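Local coordinates for protein 3' terminal uridylyl transferase (Trypanosoma brucei, PDB 5HZD) that adds uridines from UTP to the 3'-hydroxyl of guide RNAs, ribosomal RNAs and some mRNAs in mitochondrial RNA editing, at residues Ser297-Lys302 and Val356-Ile361; Ser418-Gly423 and Cys464-Tyr469; Pro312-Leu317 and Ala338-Trp343. One frame throughout, in Å; residues are numbered along the deposited sequence.

Contact 1 of 3, residues Ser297-Lys302 and Val356-Ile361; sequences STLLRK and VDPLEI
Leu-299, Thr-298 and Lys-302 make an apolar helix-to-loop contact with Val-356, Pro-358 and Ile-361. It lies in the nucleotidyltransferase catalytic region, where the loop between helices 336-349 and 385-409 folds a short 3-10 turn against helix 292-304, whose residues 293 to 297 bind UTP. No hydrogen bond crosses between the segments, though Ile-361 O accepts from Arg-295 NE and Val-356 N donates to Tyr-303 OH. Ile-361 reaches three residues with three different carbons. Its CG2 meets Thr-298 CG2 at 3.8 Å, its CG1 comes to 4.0 Å from Leu-299 CA, and its CD1 packs beside Lys-302 CD. The hydroxyl of Thr-298 takes no part across the contact; OG1 bonds to Ile-294 O one turn back. Leu-299 holds CG anti to its backbone N (chi1 178°), which carries the forked end over to the loop; there CD1 touches Val-356 CG1 and Ile-361 CG1, while CD2 meets the ring of Pro-358 at CG, 4.0 Å away. Within the turn, Asp-357 OD1 accepts from Leu-359 N at 2.9 Å, an Asx turn, and Glu-360 OE2 accepts from Asp-357 N. The extended chain of Lys-302 lays CD 3.8 Å from Val-356 CG1, and the bend at its last torsion (chi4 64°) sets NZ 5.1 Å from Glu-360 OE1, opposite charges near but not in contact.

Contact 2 of 3, residues Ser418-Gly423 and Cys464-Tyr469; sequences SLNRPG and CIEDPY
Glu-466, in residues 465-474 assigned as the nucleotide recognition motif, is gripped by Ser-418 and Arg-421 of the loop 418-423. Its OE1 takes two donors. Ser-418 OG meets Glu-466 OE1 on the anti side, out of the carboxylate plane, at 2.6 Å; Arg-421 NH1 comes to the syn lone pair of Glu-466 OE1 at 3.0 Å and forms a salt bridge. The guanidinium and carboxylate planes lie only 19° apart, and water 2 joins Arg-421 NH2 to Glu-466 OE2, so one oxygen meets the arginine directly and the other through a water. NH1 also bonds to Thr-425 OG1, which helps to fix the guanidinium. As in other Cid1-family enzymes, this motif probably helps shape the nucleotide pocket: Pro-468 packs on Tyr-337, a UTP-binding residue. Asn-420 bonds through ND2 to Pro-468 O at 2.9 Å, nearly in its own amide plane. Its OD1 lies alongside the Glu-466 carboxylate, the amide and carboxylate planes 33° apart, and takes a hydrogen bond from water 1, which also donates to Glu-466 O and accepts from Leu-419 N. Behind them Ser-418 OG accepts from Asn-420 N at 3.1 Å in an ST turn.

Contact 3 of 3, residues Pro312-Leu317 and Ala338-Trp343; sequences PGAIVL and AINIMW
One face of the Trp-343 indole lies against the backbone of Gly-313 and Ala-314, with Ala-314 N 3.4 Å above the ring plane and Gly-313 C also over that face, both offset toward the rim. Gly-313 has no side chain, and the six-membered ring comes right up to its main chain, CZ2 reaching 3.6 Å from Gly-313 CA. Ala-314 CB closes on the pyrrole part at CD1. Leu-317 crosses the indole at about a right angle, its CD1 pressed to 3.4 Å from Trp-343 CE3. The indole is held from turning by its NE1, which donates to Ala-310 O just ahead of the segment. CG of Trp-343 stands anti to the backbone N (chi1 169°), and this throws the ring across to the neighbouring helix. One turn earlier Ile-339 lays CG2 4.0 Å from Leu-317 CB. Asn-340 brings OD1 to 3.5 Å from Ala-314 CB, and water 3 donates both to that OD1 and to Ala-314 O, so a water bridge adds to the direct bond from NE1 in a largely apolar interface. The axes of the segments approach to 9.8 Å and run at 136°, obliquely antiparallel. Small residues on helix 310-324 thus receive a large aromatic from helix 336-349. The result is a buried helix pair in the helical part of the catalytic region, whose two helices also carry the UTP-binding residues Lys-318, Lys-322, Ser-336 and Tyr-337.

Contact 3 is the buried one; contacts 1 and 2 are partly buried and reach toward the surface. Their chemistry follows: contact 3 is indole, aliphatic and glycine packing with one water bridge, contact 1 is almost wholly apolar between its segments, its loop segment bonded to helix 292-304 at either end, and contact 2 is a network of charge, amide and water. They meet around UTP-binding elements. Tyr-469 OH of contact 2 lies 2.7 Å from Pro-358 O of contact 1, a hydrogen bond, while Ile-465 packs on Ile-341 and Met-342 of helix 336-349, and Pro-468 on Ile-341. Leu-300 of helix 292-304 touches Asn-340, joining contact 1 to contact 3.

Contact 1 of 3, residues Ser297-Lys302 and Val356-Ile361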
ATOM      1  N   SER A 297      -7.879  -1.865  -1.495  1.00 13.42           N
ATOM      2  CA  SER A 297      -6.909  -2.533  -2.377  1.00 12.20           C
ATOM      3  C   SER A 297      -7.623  -3.380  -3.431  1.00 11.36           C
ATOM      4  O   SER A 297      -7.183  -3.464  -4.582  1.00 12.17           O
ATOM      5  CB  SER A 297      -5.947  -3.415  -1.559  1.00 12.70           C
ATOM      6  OG  SER A 297      -5.165  -2.627  -0.671  1.00 13.51           O
ATOM      7  N   THR A 298      -8.745  -3.989  -3.065  1.00 12.32           N
ATOM      8  CA  THR A 298      -9.480  -4.846  -3.968  1.00 12.08           C
ATOM      9  C   THR A 298     -10.134  -3.996  -5.067  1.00 14.50           C
ATOM     10  O   THR A 298     -10.146  -4.398  -6.237  1.00 13.97           O
ATOM     11  CB  THR A 298     -10.517  -5.657  -3.179  1.00 14.48           C
ATOM     12  OG1 THR A 298      -9.828  -6.430  -2.183  1.00 16.02           O
ATOM     13  CG2 THR A 298     -11.282  -6.576  -4.095  1.00 16.80           C
ATOM     14  N   LEU A 299     -10.604  -2.797  -4.724  1.00 12.24           N
ATOM     15  CA  LEU A 299     -11.130  -1.890  -5.762  1.00 14.87           C
ATOM     16  C   LEU A 299     -10.024  -1.496  -6.755  1.00 13.44           C
ATOM     17  O   LEU A 299     -10.245  -1.536  -7.988  1.00 13.01           O
ATOM     18  CB  LEU A 299     -11.678  -0.616  -5.108  1.00 12.60           C
ATOM     19  CG  LEU A 299     -12.213   0.431  -6.104  1.00 14.03           C
ATOM     20  CD1 LEU A 299     -13.314  -0.140  -6.979  1.00 15.39           C
ATOM     21  CD2 LEU A 299     -12.688   1.663  -5.306  1.00 14.66           C
ATOM     22  N   LEU A 300      -8.851  -1.141  -6.218  1.00 12.18           N
ATOM     23  CA  LEU A 300      -7.718  -0.786  -7.076  1.00 12.21           C
ATOM     24  C   LEU A 300      -7.380  -1.944  -7.978  1.00 10.80           C
ATOM     25  O   LEU A 300      -7.167  -1.736  -9.168  1.00 12.24           O
ATOM     26  CB  LEU A 300      -6.470  -0.364  -6.277  1.00 10.71           C
ATOM     27  CG  LEU A 300      -6.612   0.924  -5.443  1.00 14.99           C
ATOM     28  CD1 LEU A 300      -5.332   1.221  -4.754  1.00 16.92           C
ATOM     29  CD2 LEU A 300      -6.965   2.113  -6.339  1.00 17.64           C
ATOM     30  N   ARG A 301      -7.333  -3.166  -7.435  1.00 10.87           N
ATOM     31  CA  ARG A 301      -6.932  -4.317  -8.252  0.67 11.06           C
ATOM     32  C   ARG A 301      -7.852  -4.524  -9.445  1.00 11.37           C
ATOM     33  O   ARG A 301      -7.383  -4.760 -10.586  1.00 13.17           O
ATOM     34  CB  ARG A 301      -6.888  -5.577  -7.386  0.67 12.50           C
ATOM     35  CG  ARG A 301      -6.273  -6.748  -8.093  0.67 11.62           C
ATOM     36  CD  ARG A 301      -6.367  -7.990  -7.229  0.67 13.02           C
ATOM     37  NE  ARG A 301      -5.991  -9.146  -8.038  0.67 19.55           N
ATOM     38  CZ  ARG A 301      -6.832  -9.859  -8.803  0.67 16.31           C
ATOM     39  NH1 ARG A 301      -8.138  -9.585  -8.847  0.67 22.76           N
ATOM     40  NH2 ARG A 301      -6.361 -10.863  -9.529  0.67 17.68           N
ATOM     41  N   LYS A 302      -9.158  -4.406  -9.230  1.00 11.53           N
ATOM     42  CA  LYS A 302     -10.114  -4.610 -10.306  1.00 13.41           C
ATOM     43  C   LYS A 302      -9.900  -3.591 -11.428  1.00 13.08           C
ATOM     44  O   LYS A 302      -9.829  -3.956 -12.611  1.00 14.02           O
ATOM     45  CB  LYS A 302     -11.521  -4.522  -9.728  1.00 15.09           C
ATOM     46  CG  LYS A 302     -12.595  -4.929 -10.690  1.00 17.36           C
ATOM     47  CD  LYS A 302     -13.929  -5.079  -9.955  1.00 22.46           C
ATOM     48  CE  LYS A 302     -15.051  -5.474 -10.903  1.00 29.00           C
ATOM     49  NZ  LYS A 302     -14.858  -6.818 -11.542  1.00 30.25           N
ATOM     50  N   VAL A 356     -16.096   0.964 -12.698  1.00 17.26           N
ATOM     51  CA  VAL A 356     -16.466   0.042 -11.622  1.00 16.50           C
ATOM     52  C   VAL A 356     -17.025   0.852 -10.452  1.00 16.79           C
ATOM     53  O   VAL A 356     -16.338   1.745  -9.924  1.00 17.58           O
ATOM     54  CB  VAL A 356     -15.243  -0.722 -11.090  1.00 14.97           C
ATOM     55  CG1 VAL A 356     -15.658  -1.665  -9.943  1.00 19.83           C
ATOM     56  CG2 VAL A 356     -14.558  -1.502 -12.192  1.00 19.35           C
ATOM     57  N   ASP A 357     -18.260   0.566 -10.046  1.00 20.08           N
ATOM     58  CA  ASP A 357     -18.804   1.244  -8.869  1.00 21.53           C
ATOM     59  C   ASP A 357     -18.103   0.715  -7.618  1.00 18.80           C
ATOM     60  O   ASP A 357     -18.035  -0.510  -7.422  1.00 20.28           O
ATOM     61  CB  ASP A 357     -20.305   0.998  -8.780  1.00 20.41           C
ATOM     62  CG  ASP A 357     -20.991   1.917  -7.782  1.00 27.40           C
ATOM     63  OD1 ASP A 357     -20.436   2.170  -6.696  1.00 23.43           O
ATOM     64  OD2 ASP A 357     -22.102   2.411  -8.088  1.00 32.00           O
ATOM     65  N   PRO A 358     -17.554   1.605  -6.772  1.00 18.90           N
ATOM     66  CA  PRO A 358     -16.949   1.081  -5.539  1.00 18.21           C
ATOM     67  C   PRO A 358     -17.886   0.137  -4.759  1.00 19.49           C
ATOM     68  O   PRO A 358     -17.396  -0.808  -4.136  1.00 20.11           O
ATOM     69  CB  PRO A 358     -16.609   2.354  -4.762  1.00 17.70           C
ATOM     70  CG  PRO A 358     -16.237   3.339  -5.902  1.00 16.96           C
ATOM     71  CD  PRO A 358     -17.338   3.065  -6.900  1.00 17.32           C
ATOM     72  N   LEU A 359     -19.188   0.333  -4.853  1.00 17.23           N
ATOM     73  CA  LEU A 359     -20.157  -0.541  -4.158  1.00 19.64           C
ATOM     74  C   LEU A 359     -20.186  -1.994  -4.641  1.00 21.64           C
ATOM     75  O   LEU A 359     -20.739  -2.869  -3.961  1.00 23.85           O
ATOM     76  CB  LEU A 359     -21.563   0.066  -4.211  1.00 24.09           C
ATOM     77  CG  LEU A 359     -21.672   1.417  -3.484  1.00 30.00           C
ATOM     78  CD1 LEU A 359     -23.109   1.877  -3.410  1.00 32.64           C
ATOM     79  CD2 LEU A 359     -21.045   1.368  -2.096  1.00 35.88           C
ATOM     80  N   GLU A 360     -19.582  -2.253  -5.805  1.00 20.82           N
ATOM     81  CA  GLU A 360     -19.437  -3.607  -6.343  1.00 18.51           C
ATOM     82  C   GLU A 360     -18.481  -4.502  -5.562  1.00 20.74           C
ATOM     83  O   GLU A 360     -18.549  -5.740  -5.683  1.00 23.00           O
ATOM     84  CB  GLU A 360     -18.943  -3.556  -7.801  1.00 23.22           C
ATOM     85  CG  GLU A 360     -20.010  -3.174  -8.777  1.00 29.13           C
ATOM     86  CD  GLU A 360     -19.477  -3.064 -10.187  1.00 33.28           C
ATOM     87  OE1 GLU A 360     -19.049  -4.101 -10.754  1.00 36.01           O
ATOM     88  OE2 GLU A 360     -19.472  -1.934 -10.721  1.00 30.94           O
ATOM     89  N   ILE A 361     -17.573  -3.891  -4.814  1.00 16.04           N
ATOM     90  CA  ILE A 361     -16.661  -4.614  -3.928  1.00 14.09           C
ATOM     91  C   ILE A 361     -17.344  -4.687  -2.560  1.00 15.93           C
ATOM     92  O   ILE A 361     -17.624  -3.660  -1.956  1.00 19.41           O
ATOM     93  CB  ILE A 361     -15.327  -3.885  -3.758  1.00 15.49           C
ATOM     94  CG1 ILE A 361     -14.747  -3.425  -5.115  1.00 18.62           C
ATOM     95  CG2 ILE A 361     -14.354  -4.730  -2.975  1.00 17.47           C
ATOM     96  CD1 ILE A 361     -14.534  -4.542  -6.122  1.00 22.14           C
TER

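Contact 2 of 3, residues Ser418-Gly423 and Cys464-Tyr469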
ATOM      1  N   SER A 418     -13.655  11.656  -9.006  1.00 12.41           N
ATOM      2  CA  SER A 418     -14.469  10.749  -8.213  1.00 12.33           C
ATOM      3  C   SER A 418     -14.808   9.497  -8.987  1.00 12.80           C
ATOM      4  O   SER A 418     -15.183   9.561 -10.170  1.00 12.51           O
ATOM      5  CB  SER A 418     -15.780  11.430  -7.778  1.00 12.76           C
ATOM      6  OG  SER A 418     -16.558  10.474  -7.062  1.00 15.98           O
ATOM      7  N   LEU A 419     -14.641   8.352  -8.321  1.00 12.15           N
ATOM      8  CA  LEU A 419     -15.037   7.061  -8.895  1.00 12.22           C
ATOM      9  C   LEU A 419     -16.393   6.635  -8.363  1.00 12.57           C
ATOM     10  O   LEU A 419     -16.861   5.535  -8.650  1.00 14.19           O
ATOM     11  CB  LEU A 419     -13.990   5.979  -8.560  1.00 11.87           C
ATOM     12  CG  LEU A 419     -12.559   6.309  -8.968  1.00 12.09           C
ATOM     13  CD1 LEU A 419     -11.668   5.165  -8.484  1.00 14.85           C
ATOM     14  CD2 LEU A 419     -12.542   6.462 -10.459  1.00 17.25           C
ATOM     15  N   ASN A 420     -17.094   7.499  -7.625  1.00 12.80           N
ATOM     16  CA  ASN A 420     -18.339   7.057  -7.015  1.00 13.28           C
ATOM     17  C   ASN A 420     -19.523   7.101  -7.955  1.00 13.98           C
ATOM     18  O   ASN A 420     -20.614   6.619  -7.606  1.00 18.44           O
ATOM     19  CB  ASN A 420     -18.675   7.895  -5.779  1.00 15.31           C
ATOM     20  CG  ASN A 420     -17.795   7.565  -4.616  1.00 22.08           C
ATOM     21  OD1 ASN A 420     -16.683   8.030  -4.533  1.00 22.78           O
ATOM     22  ND2 ASN A 420     -18.281   6.709  -3.724  1.00 30.96           N
ATOM     23  N   ARG A 421     -19.321   7.699  -9.120  1.00 15.37           N
ATOM     24  CA  ARG A 421     -20.335   7.706 -10.183  1.00 16.13           C
ATOM     25  C   ARG A 421     -19.579   7.797 -11.489  1.00 16.05           C
ATOM     26  O   ARG A 421     -18.456   8.287 -11.511  1.00 16.72           O
ATOM     27  CB  ARG A 421     -21.315   8.882  -9.994  1.00 18.38           C
ATOM     28  CG  ARG A 421     -20.666  10.265 -10.030  1.00 16.20           C
ATOM     29  CD  ARG A 421     -21.551  11.315  -9.326  1.00 17.61           C
ATOM     30  NE  ARG A 421     -21.972  10.878  -8.002  1.00 18.32           N
ATOM     31  CZ  ARG A 421     -21.213  10.944  -6.908  1.00 19.04           C
ATOM     32  NH1 ARG A 421     -19.955  11.406  -6.951  1.00 16.41           N
ATOM     33  NH2 ARG A 421     -21.699  10.499  -5.759  1.00 20.34           N
ATOM     34  N   PRO A 422     -20.174   7.321 -12.598  1.00 16.62           N
ATOM     35  CA  PRO A 422     -19.454   7.264 -13.877  1.00 17.46           C
ATOM     36  C   PRO A 422     -19.342   8.587 -14.618  1.00 19.58           C
ATOM     37  O   PRO A 422     -18.417   8.769 -15.405  1.00 22.22           O
ATOM     38  CB  PRO A 422     -20.325   6.300 -14.709  1.00 18.69           C
ATOM     39  CG  PRO A 422     -21.696   6.399 -14.113  1.00 20.18           C
ATOM     40  CD  PRO A 422     -21.463   6.604 -12.636  1.00 20.44           C
ATOM     41  N   GLY A 423     -20.278   9.484 -14.378  1.00 22.35           N
ATOM     42  CA  GLY A 423     -20.260  10.765 -15.054  1.00 25.11           C
ATOM     43  C   GLY A 423     -19.485  11.806 -14.280  1.00 24.23           C
ATOM     44  O   GLY A 423     -18.688  11.476 -13.414  1.00 23.34           O
ATOM     45  N   CYS A 464     -10.089  18.670  -5.535  1.00 13.02           N
ATOM     46  CA  CYS A 464     -10.995  17.723  -4.892  1.00 12.93           C
ATOM     47  C   CYS A 464     -10.910  16.321  -5.460  1.00 12.54           C
ATOM     48  O   CYS A 464     -11.061  16.126  -6.676  1.00 13.53           O
ATOM     49  CB  CYS A 464     -12.440  18.210  -5.035  1.00 13.33           C
ATOM     50  SG  CYS A 464     -12.735  19.736  -4.118  1.00 15.67           S
ATOM     51  N   ILE A 465     -10.698  15.343  -4.577  1.00 12.30           N
ATOM     52  CA  ILE A 465     -10.697  13.931  -4.953  1.00 11.99           C
ATOM     53  C   ILE A 465     -11.583  13.250  -3.911  1.00 12.79           C
ATOM     54  O   ILE A 465     -11.306  13.330  -2.700  1.00 15.41           O
ATOM     55  CB  ILE A 465      -9.280  13.341  -4.880  1.00 12.51           C
ATOM     56  CG1 ILE A 465      -8.362  14.065  -5.865  1.00 11.65           C
ATOM     57  CG2 ILE A 465      -9.330  11.866  -5.212  1.00 14.17           C
ATOM     58  CD1 ILE A 465      -6.919  13.512  -5.824  1.00 13.76           C
ATOM     59  N   GLU A 466     -12.668  12.639  -4.365  1.00 12.90           N
ATOM     60  CA  GLU A 466     -13.612  12.001  -3.450  1.00 12.30           C
ATOM     61  C   GLU A 466     -13.074  10.630  -3.023  1.00 15.07           C
ATOM     62  O   GLU A 466     -12.700   9.798  -3.871  1.00 13.53           O
ATOM     63  CB  GLU A 466     -14.984  11.870  -4.132  1.00 12.68           C
ATOM     64  CG  GLU A 466     -16.064  11.193  -3.239  1.00 17.10           C
ATOM     65  CD  GLU A 466     -17.494  11.240  -3.776  1.00 20.81           C
ATOM     66  OE1 GLU A 466     -17.742  11.413  -4.996  1.00 14.74           O
ATOM     67  OE2 GLU A 466     -18.424  11.104  -2.944  1.00 23.19           O
ATOM     68  N   ASP A 467     -13.014  10.374  -1.711  1.00 14.88           N
ATOM     69  CA  ASP A 467     -12.655   9.033  -1.238  1.00 14.48           C
ATOM     70  C   ASP A 467     -13.790   8.056  -1.576  1.00 13.14           C
ATOM     71  O   ASP A 467     -14.973   8.329  -1.309  1.00 15.24           O
ATOM     72  CB  ASP A 467     -12.432   9.045   0.276  1.00 16.29           C
ATOM     73  CG  ASP A 467     -11.920   7.729   0.786  1.00 22.45           C
ATOM     74  OD1 ASP A 467     -12.718   6.791   0.912  1.00 25.63           O
ATOM     75  OD2 ASP A 467     -10.727   7.636   1.087  1.00 23.11           O
ATOM     76  N   PRO A 468     -13.450   6.910  -2.196  1.00 15.11           N
ATOM     77  CA  PRO A 468     -14.495   5.989  -2.644  1.00 15.04           C
ATOM     78  C   PRO A 468     -15.425   5.474  -1.542  1.00 16.80           C
ATOM     79  O   PRO A 468     -16.622   5.326  -1.797  1.00 18.87           O
ATOM     80  CB  PRO A 468     -13.683   4.829  -3.227  1.00 15.34           C
ATOM     81  CG  PRO A 468     -12.482   5.502  -3.796  1.00 19.50           C
ATOM     82  CD  PRO A 468     -12.136   6.566  -2.762  1.00 14.73           C
ATOM     83  N   TYR A 469     -14.898   5.229  -0.342  1.00 16.90           N
ATOM     84  CA  TYR A 469     -15.729   4.593   0.704  1.00 16.00           C
ATOM     85  C   TYR A 469     -16.018   5.453   1.928  1.00 23.00           C
ATOM     86  O   TYR A 469     -16.918   5.138   2.719  1.00 26.94           O
ATOM     87  CB  TYR A 469     -15.131   3.243   1.123  1.00 19.87           C
ATOM     88  CG  TYR A 469     -15.076   2.248  -0.020  1.00 15.90           C
ATOM     89  CD1 TYR A 469     -16.250   1.757  -0.612  1.00 16.46           C
ATOM     90  CD2 TYR A 469     -13.853   1.817  -0.515  1.00 14.37           C
ATOM     91  CE1 TYR A 469     -16.203   0.862  -1.671  1.00 16.56           C
ATOM     92  CE2 TYR A 469     -13.792   0.921  -1.568  1.00 17.28           C
ATOM     93  CZ  TYR A 469     -14.957   0.463  -2.137  1.00 15.91           C
ATOM     94  OH  TYR A 469     -14.893  -0.431  -3.162  1.00 17.60           O
TER
HETATM   95  O   HOH W   1     -14.011   8.230  -5.642  1.00 15.43           O
HETATM   96  O   HOH W   2     -20.921  11.055  -3.061  1.00 28.10           O

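Contact 3 of 3, residues Pro312-Leu317 and Ala338-Trp343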
ATOM      1  N   PRO A 312       1.531  -0.488 -14.953  1.00 11.51           N
ATOM      2  CA  PRO A 312       2.794   0.227 -15.185  1.00 13.60           C
ATOM      3  C   PRO A 312       2.648   1.740 -15.020  1.00 12.91           C
ATOM      4  O   PRO A 312       3.496   2.405 -14.393  1.00 12.62           O
ATOM      5  CB  PRO A 312       3.156  -0.173 -16.628  1.00 14.23           C
ATOM      6  CG  PRO A 312       2.627  -1.587 -16.714  1.00 15.83           C
ATOM      7  CD  PRO A 312       1.256  -1.457 -16.037  1.00 12.14           C
ATOM      8  N   GLY A 313       1.551   2.311 -15.509  1.00 11.46           N
ATOM      9  CA  GLY A 313       1.376   3.740 -15.324  1.00 11.37           C
ATOM     10  C   GLY A 313       1.199   4.124 -13.865  1.00 13.81           C
ATOM     11  O   GLY A 313       1.689   5.163 -13.452  1.00 13.21           O
ATOM     12  N   ALA A 314       0.477   3.300 -13.106  1.00 10.91           N
ATOM     13  CA  ALA A 314       0.242   3.585 -11.705  1.00 12.68           C
ATOM     14  C   ALA A 314       1.558   3.562 -10.944  1.00 12.36           C
ATOM     15  O   ALA A 314       1.782   4.401 -10.054  1.00 12.20           O
ATOM     16  CB  ALA A 314      -0.707   2.555 -11.122  1.00 13.20           C
ATOM     17  N   ILE A 315       2.432   2.628 -11.292  1.00 11.49           N
ATOM     18  CA  ILE A 315       3.750   2.538 -10.628  1.00 12.06           C
ATOM     19  C   ILE A 315       4.615   3.756 -10.901  1.00 12.62           C
ATOM     20  O   ILE A 315       5.190   4.372  -9.972  1.00 14.35           O
ATOM     21  CB  ILE A 315       4.434   1.236 -11.049  1.00 11.77           C
ATOM     22  CG1 ILE A 315       3.655   0.059 -10.440  1.00 14.39           C
ATOM     23  CG2 ILE A 315       5.900   1.198 -10.593  1.00 17.31           C
ATOM     24  CD1 ILE A 315       4.072  -1.287 -11.070  1.00 17.51           C
ATOM     25  N   VAL A 316       4.662   4.170 -12.163  1.00 11.21           N
ATOM     26  CA  VAL A 316       5.458   5.340 -12.526  1.00 13.35           C
ATOM     27  C   VAL A 316       4.887   6.602 -11.902  1.00 15.15           C
ATOM     28  O   VAL A 316       5.639   7.459 -11.431  1.00 13.87           O
ATOM     29  CB  VAL A 316       5.558   5.482 -14.071  1.00 15.94           C
ATOM     30  CG1 VAL A 316       6.124   6.844 -14.472  1.00 21.22           C
ATOM     31  CG2 VAL A 316       6.420   4.363 -14.623  1.00 15.40           C
ATOM     32  N   LEU A 317       3.561   6.720 -11.852  1.00 12.11           N
ATOM     33  CA  LEU A 317       2.954   7.884 -11.202  1.00 12.97           C
ATOM     34  C   LEU A 317       3.181   7.911  -9.695  1.00 11.42           C
ATOM     35  O   LEU A 317       3.315   8.980  -9.116  1.00 13.38           O
ATOM     36  CB  LEU A 317       1.459   7.957 -11.501  1.00 14.55           C
ATOM     37  CG  LEU A 317       1.227   8.391 -12.958  1.00 13.85           C
ATOM     38  CD1 LEU A 317      -0.261   8.284 -13.298  1.00 13.32           C
ATOM     39  CD2 LEU A 317       1.727   9.837 -13.256  1.00 14.70           C
ATOM     40  N   ALA A 338      -4.607   8.548  -3.292  1.00 12.22           N
ATOM     41  CA  ALA A 338      -5.184   9.663  -4.064  1.00 12.11           C
ATOM     42  C   ALA A 338      -4.617   9.708  -5.493  1.00 11.23           C
ATOM     43  O   ALA A 338      -5.353   9.987  -6.475  1.00 10.86           O
ATOM     44  CB  ALA A 338      -4.933  10.975  -3.365  1.00 11.78           C
ATOM     45  N   ILE A 339      -3.314   9.460  -5.623  1.00 10.91           N
ATOM     46  CA  ILE A 339      -2.686   9.472  -6.952  1.00 10.55           C
ATOM     47  C   ILE A 339      -3.257   8.335  -7.803  1.00 10.67           C
ATOM     48  O   ILE A 339      -3.543   8.530  -8.980  1.00 12.07           O
ATOM     49  CB  ILE A 339      -1.148   9.368  -6.869  1.00 11.45           C
ATOM     50  CG1 ILE A 339      -0.559  10.516  -6.027  1.00 13.39           C
ATOM     51  CG2 ILE A 339      -0.505   9.441  -8.295  1.00 10.79           C
ATOM     52  CD1 ILE A 339      -0.958  11.929  -6.493  1.00 16.12           C
ATOM     53  N   ASN A 340      -3.446   7.144  -7.221  1.00 11.49           N
ATOM     54  CA  ASN A 340      -4.057   6.057  -7.990  1.00 11.66           C
ATOM     55  C   ASN A 340      -5.477   6.421  -8.430  1.00 10.46           C
ATOM     56  O   ASN A 340      -5.904   6.084  -9.548  1.00 10.57           O
ATOM     57  CB  ASN A 340      -4.094   4.764  -7.168  1.00 11.42           C
ATOM     58  CG  ASN A 340      -2.816   3.979  -7.252  1.00 16.51           C
ATOM     59  OD1 ASN A 340      -2.204   3.882  -8.307  1.00 16.59           O
ATOM     60  ND2 ASN A 340      -2.402   3.403  -6.128  1.00 17.38           N
ATOM     61  N   ILE A 341      -6.224   7.134  -7.571  1.00 10.51           N
ATOM     62  CA  ILE A 341      -7.561   7.551  -7.962  0.77 10.70           C
ATOM     63  C   ILE A 341      -7.493   8.559  -9.119  1.00 10.85           C
ATOM     64  O   ILE A 341      -8.308   8.483 -10.050  1.00 11.32           O
ATOM     65  CB  ILE A 341      -8.365   8.086  -6.766  0.77 10.79           C
ATOM     66  CG1 ILE A 341      -8.633   6.923  -5.802  0.77 12.72           C
ATOM     67  CG2 ILE A 341      -9.691   8.735  -7.234  0.77 11.07           C
ATOM     68  CD1 ILE A 341      -9.015   7.370  -4.384  0.77 12.48           C
ATOM     69  N   MET A 342      -6.539   9.489  -9.078  1.00 11.13           N
ATOM     70  CA  MET A 342      -6.366  10.394 -10.202  1.00 11.01           C
ATOM     71  C   MET A 342      -6.132   9.612 -11.496  1.00 11.03           C
ATOM     72  O   MET A 342      -6.714   9.928 -12.522  1.00 11.22           O
ATOM     73  CB  MET A 342      -5.178  11.342  -9.996  1.00 12.63           C
ATOM     74  CG  MET A 342      -5.407  12.368  -8.907  1.00 11.87           C
ATOM     75  SD  MET A 342      -4.041  13.540  -8.841  1.00 15.10           S
ATOM     76  CE  MET A 342      -4.145  14.333 -10.442  1.00 15.46           C
ATOM     77  N   TRP A 343      -5.260   8.615 -11.461  1.00 10.88           N
ATOM     78  CA  TRP A 343      -4.942   7.861 -12.662  1.00 10.95           C
ATOM     79  C   TRP A 343      -6.154   7.085 -13.135  1.00 11.79           C
ATOM     80  O   TRP A 343      -6.503   7.112 -14.317  1.00 11.25           O
ATOM     81  CB  TRP A 343      -3.776   6.928 -12.292  1.00 11.31           C
ATOM     82  CG  TRP A 343      -3.397   5.850 -13.276  1.00 10.88           C
ATOM     83  CD1 TRP A 343      -3.352   4.508 -13.016  1.00 10.82           C
ATOM     84  CD2 TRP A 343      -2.866   6.012 -14.611  1.00 11.09           C
ATOM     85  NE1 TRP A 343      -2.872   3.823 -14.124  1.00 11.02           N
ATOM     86  CE2 TRP A 343      -2.560   4.729 -15.101  1.00 13.53           C
ATOM     87  CE3 TRP A 343      -2.655   7.117 -15.440  1.00 11.70           C
ATOM     88  CZ2 TRP A 343      -2.034   4.513 -16.368  1.00 11.90           C
ATOM     89  CZ3 TRP A 343      -2.118   6.895 -16.714  1.00 13.83           C
ATOM     90  CH2 TRP A 343      -1.841   5.602 -17.171  1.00 11.58           C
TER
HETATM   91  O   HOH W   3      -0.248   5.777  -8.786  1.00 16.38           O